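Local atomic coordinates of heat shock protein 16 (Schizosaccharomyces pombe, PDB entry 3W1Z), a protein that probably acts as a stress-response chaperone that binds unfolded proteins, and assembles into a 16-subunit oligomer. Residues B[32-37]-B[97-102]; B[52-57]-B[122-127]. One frame throughout, in Å; residues are numbered along the deposited sequence.

In the fold
Both interactions involve the alpha-crystallin beta sandwich, built of two antiparallel sheets, and their centres lie about 14 Å apart. Interaction 1 packs the loop between helix 11-23 and strand 39-43 on strand 98-105, the outer strand of one sheet within this chain; interaction 2 pairs strands 47-53 and 123-129 in the other sheet. Along the chain the segments alternate, in the order 32-37, 52-57, 97-102, 122-127. Direct packing joins the loop and the two sheets: F100 CE2 is 3.6 Å from L54 CD2, and P37 CB is 3.6 Å from V52 CG1. Both contacts also touch a second subunit.

Interaction 1 (B[32-37]-B[97-102]); sequences PGELSP and FGSFSR
E34 and L35 meet S99 and F100 where the loop between helix 11-23 and strand 39-43 packs on the alpha-crystallin beta sandwich, against strand 98-105, the outer strand of a three-stranded sheet within this chain. A single beta bridge, L35 with F100, joins the backbones. L35 N gives a hydrogen bond to S99 O (3.2 Å); the return bond from S101 N to L35 O is weak. L35 O also takes a CA-H...O contact from F100. The other edge of the strand is engaged by strand 70-77 through backbone bonds of G98, F100 and R102.

Among the polar side chains, E34 reaches across the strand with its chain extended beyond CG and straddles two serines: OE2 accepts a weak hydrogen bond from S99 OG, while OE1 lies against S101 CB at 3.1 Å. A leucine in place of E34 would probably leave the S99 hydroxyl without this carboxylate partner.

The apolar contacts gather at the bridge. L35 CB lies 4.2 Å from F100 CB, while L35 CD1 rests against the F97 carbonyl, 3.8 Å from F97 O. P37 crosses F100 at about a right angle, with CD 4.0 Å from F100 CB, and its CG also approaches R102 CB.

R102 bends at chi2 (67°), bringing its guanidinium beside the loop. NH2 bonds Y23 O, and NH1 forms a salt bridge with E94 of the second subunit; P37 O sits at the guanidinium edge, near its plane, 2.7 Å from NH1.

Interaction 2 (B[52-57]-B[122-127]); sequences VELPGV and GLLTVT
V52 and L124 form an antiparallel hydrogen-bonded pair, with V52 N to L124 O and L124 N to V52 O both 2.9 Å, and E53 and L123 follow as the non-hydrogen-bonded pair. Beyond it, L54 N bonds G122 O, though the modelled 2.5 Å between these two atoms is doubtfully short. There the first strand ends: L54 to V57 make a type II beta turn, with G56 at positive phi (79°). G122 has positive phi too and packs closely on P55; G122 CA lies 3.4 Å from L54 O, a CA-H...O contact.

The side chains split between two faces of the sheet. On one, V52 and L124 stand side by side, CB to CB 4.3 Å, and L54 CD1 comes within 4.2 Å of L124 CB, extending the apolar patch past the end of the paired strands. On the other, L123 holds CG opposite its backbone N (chi1 -173°), and CD1 swings over the neighbouring strand to lie 3.2 Å from V52 O and 4.1 Å from E53 CG. The carboxylate of E53 looks elsewhere: OE2 forms a salt bridge with R95 of the second subunit, and P55 of the second subunit also packs on E53.

In the sandwich, the V52, L54 and L124 face is the inner one. I73 of strand 70-77 packs on V52 and L124, V62 and V64 of strand 62-67 meet L54 and L124 respectively, and F119 of the adjacent strand 116-120 touches both leucines.

Interaction 1 (B[32-37]-B[97-102])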
ATOM      1  N   PRO B  32      -8.119  23.044  -5.414  1.00100.61           N
ATOM      2  CA  PRO B  32      -8.713  22.497  -4.185  1.00 91.90           C
ATOM      3  C   PRO B  32      -9.266  23.559  -3.233  1.00 88.61           C
ATOM      4  O   PRO B  32     -10.029  23.232  -2.324  1.00 88.20           O
ATOM      5  CB  PRO B  32      -7.541  21.770  -3.532  1.00 95.11           C
ATOM      6  CG  PRO B  32      -6.357  22.532  -3.972  1.00 98.14           C
ATOM      7  CD  PRO B  32      -6.649  22.911  -5.396  1.00103.28           C
ATOM      8  N   GLY B  33      -8.868  24.813  -3.434  1.00 83.18           N
ATOM      9  CA  GLY B  33      -9.093  25.870  -2.462  1.00 84.25           C
ATOM     10  C   GLY B  33     -10.534  26.222  -2.129  1.00 85.15           C
ATOM     11  O   GLY B  33     -10.780  27.063  -1.264  1.00 86.24           O
ATOM     12  N   GLU B  34     -11.486  25.596  -2.812  1.00 79.02           N
ATOM     13  CA  GLU B  34     -12.897  25.849  -2.533  1.00 70.01           C
ATOM     14  C   GLU B  34     -13.508  24.852  -1.553  1.00 57.83           C
ATOM     15  O   GLU B  34     -12.832  23.952  -1.054  1.00 66.94           O
ATOM     16  CB  GLU B  34     -13.713  25.864  -3.826  1.00 61.55           C
ATOM     17  CG  GLU B  34     -13.542  27.118  -4.659  1.00 63.13           C
ATOM     18  CD  GLU B  34     -14.475  27.140  -5.850  1.00 59.60           C
ATOM     19  OE1 GLU B  34     -15.169  26.126  -6.072  1.00 64.63           O
ATOM     20  OE2 GLU B  34     -14.520  28.165  -6.561  1.00 57.33           O
ATOM     21  N   LEU B  35     -14.800  25.027  -1.293  1.00 38.46           N
ATOM     22  CA  LEU B  35     -15.540  24.184  -0.365  1.00 34.61           C
ATOM     23  C   LEU B  35     -16.330  23.137  -1.142  1.00 38.26           C
ATOM     24  O   LEU B  35     -16.882  23.431  -2.201  1.00 43.93           O
ATOM     25  CB  LEU B  35     -16.501  25.034   0.476  1.00 34.96           C
ATOM     26  CG  LEU B  35     -15.989  25.904   1.632  1.00 43.21           C
ATOM     27  CD1 LEU B  35     -14.942  26.921   1.194  1.00 41.16           C
ATOM     28  CD2 LEU B  35     -17.159  26.615   2.299  1.00 29.69           C
ATOM     29  N   SER B  36     -16.381  21.915  -0.621  1.00 38.08           N
ATOM     30  CA  SER B  36     -17.133  20.851  -1.275  1.00 30.95           C
ATOM     31  C   SER B  36     -18.325  20.409  -0.430  1.00 27.52           C
ATOM     32  O   SER B  36     -18.156  19.747   0.592  1.00 31.75           O
ATOM     33  CB  SER B  36     -16.223  19.656  -1.572  1.00 23.91           C
ATOM     34  OG  SER B  36     -16.928  18.636  -2.258  1.00 34.04           O
ATOM     35  N   PRO B  37     -19.540  20.775  -0.866  1.00 30.00           N
ATOM     36  CA  PRO B  37     -20.784  20.439  -0.162  1.00 24.39           C
ATOM     37  C   PRO B  37     -21.048  18.936  -0.085  1.00 28.60           C
ATOM     38  O   PRO B  37     -20.714  18.199  -1.014  1.00 32.79           O
ATOM     39  CB  PRO B  37     -21.863  21.131  -1.007  1.00 30.78           C
ATOM     40  CG  PRO B  37     -21.225  21.377  -2.337  1.00 32.35           C
ATOM     41  CD  PRO B  37     -19.785  21.625  -2.042  1.00 33.85           C
ATOM     42  N   PHE B  97     -16.777  29.368   5.162  1.00 19.41           N
ATOM     43  CA  PHE B  97     -17.337  30.258   4.152  1.00 27.62           C
ATOM     44  C   PHE B  97     -16.445  30.385   2.923  1.00 35.62           C
ATOM     45  O   PHE B  97     -15.230  30.199   2.996  1.00 39.98           O
ATOM     46  CB  PHE B  97     -17.599  31.642   4.749  1.00 22.23           C
ATOM     47  CG  PHE B  97     -18.559  31.632   5.901  1.00 23.23           C
ATOM     48  CD1 PHE B  97     -19.924  31.575   5.678  1.00 24.75           C
ATOM     49  CD2 PHE B  97     -18.098  31.679   7.206  1.00 20.32           C
ATOM     50  CE1 PHE B  97     -20.813  31.567   6.734  1.00 25.95           C
ATOM     51  CE2 PHE B  97     -18.982  31.672   8.268  1.00 22.77           C
ATOM     52  CZ  PHE B  97     -20.342  31.614   8.031  1.00 20.02           C
ATOM     53  N   GLY B  98     -17.063  30.701   1.790  1.00 34.93           N
ATOM     54  CA  GLY B  98     -16.335  30.887   0.550  1.00 32.51           C
ATOM     55  C   GLY B  98     -17.162  30.457  -0.642  1.00 36.27           C
ATOM     56  O   GLY B  98     -18.377  30.293  -0.543  1.00 30.68           O
ATOM     57  N   SER B  99     -16.497  30.276  -1.777  1.00 39.29           N
ATOM     58  CA  SER B  99     -17.154  29.763  -2.969  1.00 32.96           C
ATOM     59  C   SER B  99     -17.129  28.241  -2.946  1.00 32.30           C
ATOM     60  O   SER B  99     -16.149  27.637  -2.513  1.00 38.03           O
ATOM     61  CB  SER B  99     -16.458  30.283  -4.227  1.00 36.42           C
ATOM     62  OG  SER B  99     -15.072  29.990  -4.196  1.00 51.42           O
ATOM     63  N   PHE B 100     -18.212  27.622  -3.404  1.00 31.68           N
ATOM     64  CA  PHE B 100     -18.273  26.169  -3.472  1.00 28.70           C
ATOM     65  C   PHE B 100     -18.514  25.686  -4.897  1.00 36.46           C
ATOM     66  O   PHE B 100     -19.230  26.325  -5.667  1.00 40.30           O
ATOM     67  CB  PHE B 100     -19.352  25.618  -2.530  1.00 25.28           C
ATOM     68  CG  PHE B 100     -20.758  25.995  -2.916  1.00 26.23           C
ATOM     69  CD1 PHE B 100     -21.352  27.133  -2.396  1.00 27.73           C
ATOM     70  CD2 PHE B 100     -21.494  25.201  -3.785  1.00 29.38           C
ATOM     71  CE1 PHE B 100     -22.646  27.478  -2.742  1.00 31.37           C
ATOM     72  CE2 PHE B 100     -22.785  25.543  -4.138  1.00 29.20           C
ATOM     73  CZ  PHE B 100     -23.363  26.682  -3.615  1.00 37.92           C
ATOM     74  N   SER B 101     -17.897  24.562  -5.244  1.00 31.88           N
ATOM     75  CA  SER B 101     -18.187  23.889  -6.500  1.00 38.80           C
ATOM     76  C   SER B 101     -18.117  22.380  -6.306  1.00 46.82           C
ATOM     77  O   SER B 101     -17.185  21.865  -5.687  1.00 48.33           O
ATOM     78  CB  SER B 101     -17.216  24.332  -7.596  1.00 36.57           C
ATOM     79  OG  SER B 101     -17.702  23.986  -8.881  1.00 49.41           O
ATOM     80  N   ARG B 102     -19.112  21.676  -6.831  1.00 35.66           N
ATOM     81  CA  ARG B 102     -19.154  20.225  -6.756  1.00 35.44           C
ATOM     82  C   ARG B 102     -19.551  19.659  -8.110  1.00 35.84           C
ATOM     83  O   ARG B 102     -20.635  19.945  -8.622  1.00 29.86           O
ATOM     84  CB  ARG B 102     -20.143  19.767  -5.681  1.00 36.48           C
ATOM     85  CG  ARG B 102     -20.193  18.258  -5.471  1.00 34.70           C
ATOM     86  CD  ARG B 102     -18.892  17.730  -4.881  1.00 30.03           C
ATOM     87  NE  ARG B 102     -18.912  16.279  -4.716  1.00 31.11           N
ATOM     88  CZ  ARG B 102     -19.188  15.656  -3.575  1.00 32.26           C
ATOM     89  NH1 ARG B 102     -19.463  16.354  -2.483  1.00 31.03           N
ATOM     90  NH2 ARG B 102     -19.182  14.330  -3.523  1.00 27.43           N
TER

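Interaction 2 (B[52-57]-B[122-127])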
ATOM      1  N   VAL B  52     -27.937  17.956  -2.145  1.00 30.68           N
ATOM      2  CA  VAL B  52     -26.756  18.732  -1.788  1.00 31.95           C
ATOM      3  C   VAL B  52     -27.065  19.657  -0.615  1.00 34.73           C
ATOM      4  O   VAL B  52     -28.062  20.375  -0.631  1.00 29.33           O
ATOM      5  CB  VAL B  52     -26.292  19.587  -2.982  1.00 24.99           C
ATOM      6  CG1 VAL B  52     -24.935  20.209  -2.701  1.00 16.65           C
ATOM      7  CG2 VAL B  52     -26.247  18.747  -4.248  1.00 33.15           C
ATOM      8  N   GLU B  53     -26.202  19.651   0.396  1.00 33.93           N
ATOM      9  CA  GLU B  53     -26.435  20.465   1.584  1.00 26.66           C
ATOM     10  C   GLU B  53     -25.826  21.856   1.441  1.00 25.16           C
ATOM     11  O   GLU B  53     -24.607  22.006   1.344  1.00 24.74           O
ATOM     12  CB  GLU B  53     -25.884  19.772   2.831  1.00 14.66           C
ATOM     13  CG  GLU B  53     -26.628  18.503   3.209  1.00 25.43           C
ATOM     14  CD  GLU B  53     -26.088  17.866   4.475  1.00 31.03           C
ATOM     15  OE1 GLU B  53     -24.970  18.228   4.897  1.00 29.02           O
ATOM     16  OE2 GLU B  53     -26.786  17.004   5.050  1.00 29.53           O
ATOM     17  N   LEU B  54     -26.686  22.869   1.431  1.00 24.70           N
ATOM     18  CA  LEU B  54     -26.244  24.252   1.289  1.00 26.46           C
ATOM     19  C   LEU B  54     -26.903  25.175   2.316  1.00 24.80           C
ATOM     20  O   LEU B  54     -27.674  26.061   1.947  1.00 23.50           O
ATOM     21  CB  LEU B  54     -26.548  24.758  -0.124  1.00 24.42           C
ATOM     22  CG  LEU B  54     -25.882  24.025  -1.290  1.00 26.40           C
ATOM     23  CD1 LEU B  54     -26.391  24.557  -2.623  1.00 31.17           C
ATOM     24  CD2 LEU B  54     -24.370  24.150  -1.203  1.00 22.60           C
ATOM     25  N   PRO B  55     -26.605  24.971   3.612  1.00 28.70           N
ATOM     26  CA  PRO B  55     -27.190  25.838   4.640  1.00 27.49           C
ATOM     27  C   PRO B  55     -26.608  27.249   4.598  1.00 21.12           C
ATOM     28  O   PRO B  55     -25.399  27.412   4.440  1.00 25.80           O
ATOM     29  CB  PRO B  55     -26.804  25.139   5.945  1.00 27.27           C
ATOM     30  CG  PRO B  55     -25.546  24.420   5.620  1.00 20.01           C
ATOM     31  CD  PRO B  55     -25.682  23.977   4.190  1.00 16.79           C
ATOM     32  N   GLY B  56     -27.465  28.255   4.734  1.00 25.45           N
ATOM     33  CA  GLY B  56     -27.020  29.636   4.750  1.00 22.53           C
ATOM     34  C   GLY B  56     -26.729  30.190   3.369  1.00 26.47           C
ATOM     35  O   GLY B  56     -26.137  31.261   3.232  1.00 26.81           O
ATOM     36  N   VAL B  57     -27.148  29.461   2.340  1.00 29.21           N
ATOM     37  CA  VAL B  57     -26.954  29.897   0.963  1.00 28.24           C
ATOM     38  C   VAL B  57     -28.272  30.364   0.356  1.00 26.78           C
ATOM     39  O   VAL B  57     -29.264  29.636   0.367  1.00 26.28           O
ATOM     40  CB  VAL B  57     -26.370  28.772   0.086  1.00 35.82           C
ATOM     41  CG1 VAL B  57     -26.184  29.254  -1.344  1.00 27.00           C
ATOM     42  CG2 VAL B  57     -25.053  28.281   0.662  1.00 29.88           C
ATOM     43  N   GLY B 122     -32.133  24.844   2.798  1.00 31.32           N
ATOM     44  CA  GLY B 122     -30.704  24.623   2.680  1.00 31.94           C
ATOM     45  C   GLY B 122     -30.342  23.347   1.947  1.00 32.85           C
ATOM     46  O   GLY B 122     -29.165  23.013   1.818  1.00 30.47           O
ATOM     47  N   LEU B 123     -31.349  22.625   1.467  1.00 34.55           N
ATOM     48  CA  LEU B 123     -31.104  21.415   0.693  1.00 39.17           C
ATOM     49  C   LEU B 123     -31.516  21.604  -0.763  1.00 42.22           C
ATOM     50  O   LEU B 123     -32.657  21.966  -1.060  1.00 41.59           O
ATOM     51  CB  LEU B 123     -31.832  20.212   1.299  1.00 26.38           C
ATOM     52  CG  LEU B 123     -31.517  18.857   0.655  1.00 38.68           C
ATOM     53  CD1 LEU B 123     -30.079  18.440   0.930  1.00 31.80           C
ATOM     54  CD2 LEU B 123     -32.488  17.786   1.130  1.00 35.16           C
ATOM     55  N   LEU B 124     -30.570  21.363  -1.662  1.00 37.68           N
ATOM     56  CA  LEU B 124     -30.821  21.440  -3.093  1.00 38.01           C
ATOM     57  C   LEU B 124     -30.966  20.043  -3.677  1.00 39.31           C
ATOM     58  O   LEU B 124     -30.035  19.245  -3.632  1.00 42.69           O
ATOM     59  CB  LEU B 124     -29.674  22.162  -3.795  1.00 36.84           C
ATOM     60  CG  LEU B 124     -29.709  22.077  -5.321  1.00 37.79           C
ATOM     61  CD1 LEU B 124     -30.698  23.079  -5.899  1.00 39.99           C
ATOM     62  CD2 LEU B 124     -28.322  22.279  -5.898  1.00 31.56           C
ATOM     63  N   THR B 125     -32.136  19.752  -4.229  1.00 41.31           N
ATOM     64  CA  THR B 125     -32.382  18.456  -4.845  1.00 47.07           C
ATOM     65  C   THR B 125     -32.458  18.572  -6.361  1.00 41.23           C
ATOM     66  O   THR B 125     -33.349  19.227  -6.903  1.00 54.11           O
ATOM     67  CB  THR B 125     -33.677  17.813  -4.320  1.00 47.97           C
ATOM     68  OG1 THR B 125     -33.555  17.571  -2.913  1.00 47.07           O
ATOM     69  CG2 THR B 125     -33.942  16.495  -5.033  1.00 42.86           C
ATOM     70  N   VAL B 126     -31.508  17.940  -7.042  1.00 47.46           N
ATOM     71  CA  VAL B 126     -31.526  17.876  -8.497  1.00 43.88           C
ATOM     72  C   VAL B 126     -32.108  16.536  -8.925  1.00 50.31           C
ATOM     73  O   VAL B 126     -31.800  15.500  -8.334  1.00 48.06           O
ATOM     74  CB  VAL B 126     -30.114  18.043  -9.090  1.00 40.35           C
ATOM     75  CG1 VAL B 126     -30.172  18.081 -10.612  1.00 44.37           C
ATOM     76  CG2 VAL B 126     -29.458  19.305  -8.553  1.00 36.08           C
ATOM     77  N   THR B 127     -32.959  16.560  -9.944  1.00 58.40           N
ATOM     78  CA  THR B 127     -33.591  15.342 -10.436  1.00 58.35           C
ATOM     79  C   THR B 127     -33.319  15.130 -11.921  1.00 55.53           C
ATOM     80  O   THR B 127     -33.747  15.922 -12.761  1.00 56.44           O
ATOM     81  CB  THR B 127     -35.111  15.361 -10.194  1.00 59.90           C
ATOM     82  OG1 THR B 127     -35.589  16.710 -10.272  1.00 66.29           O
ATOM     83  CG2 THR B 127     -35.435  14.800  -8.819  1.00 47.00           C
TER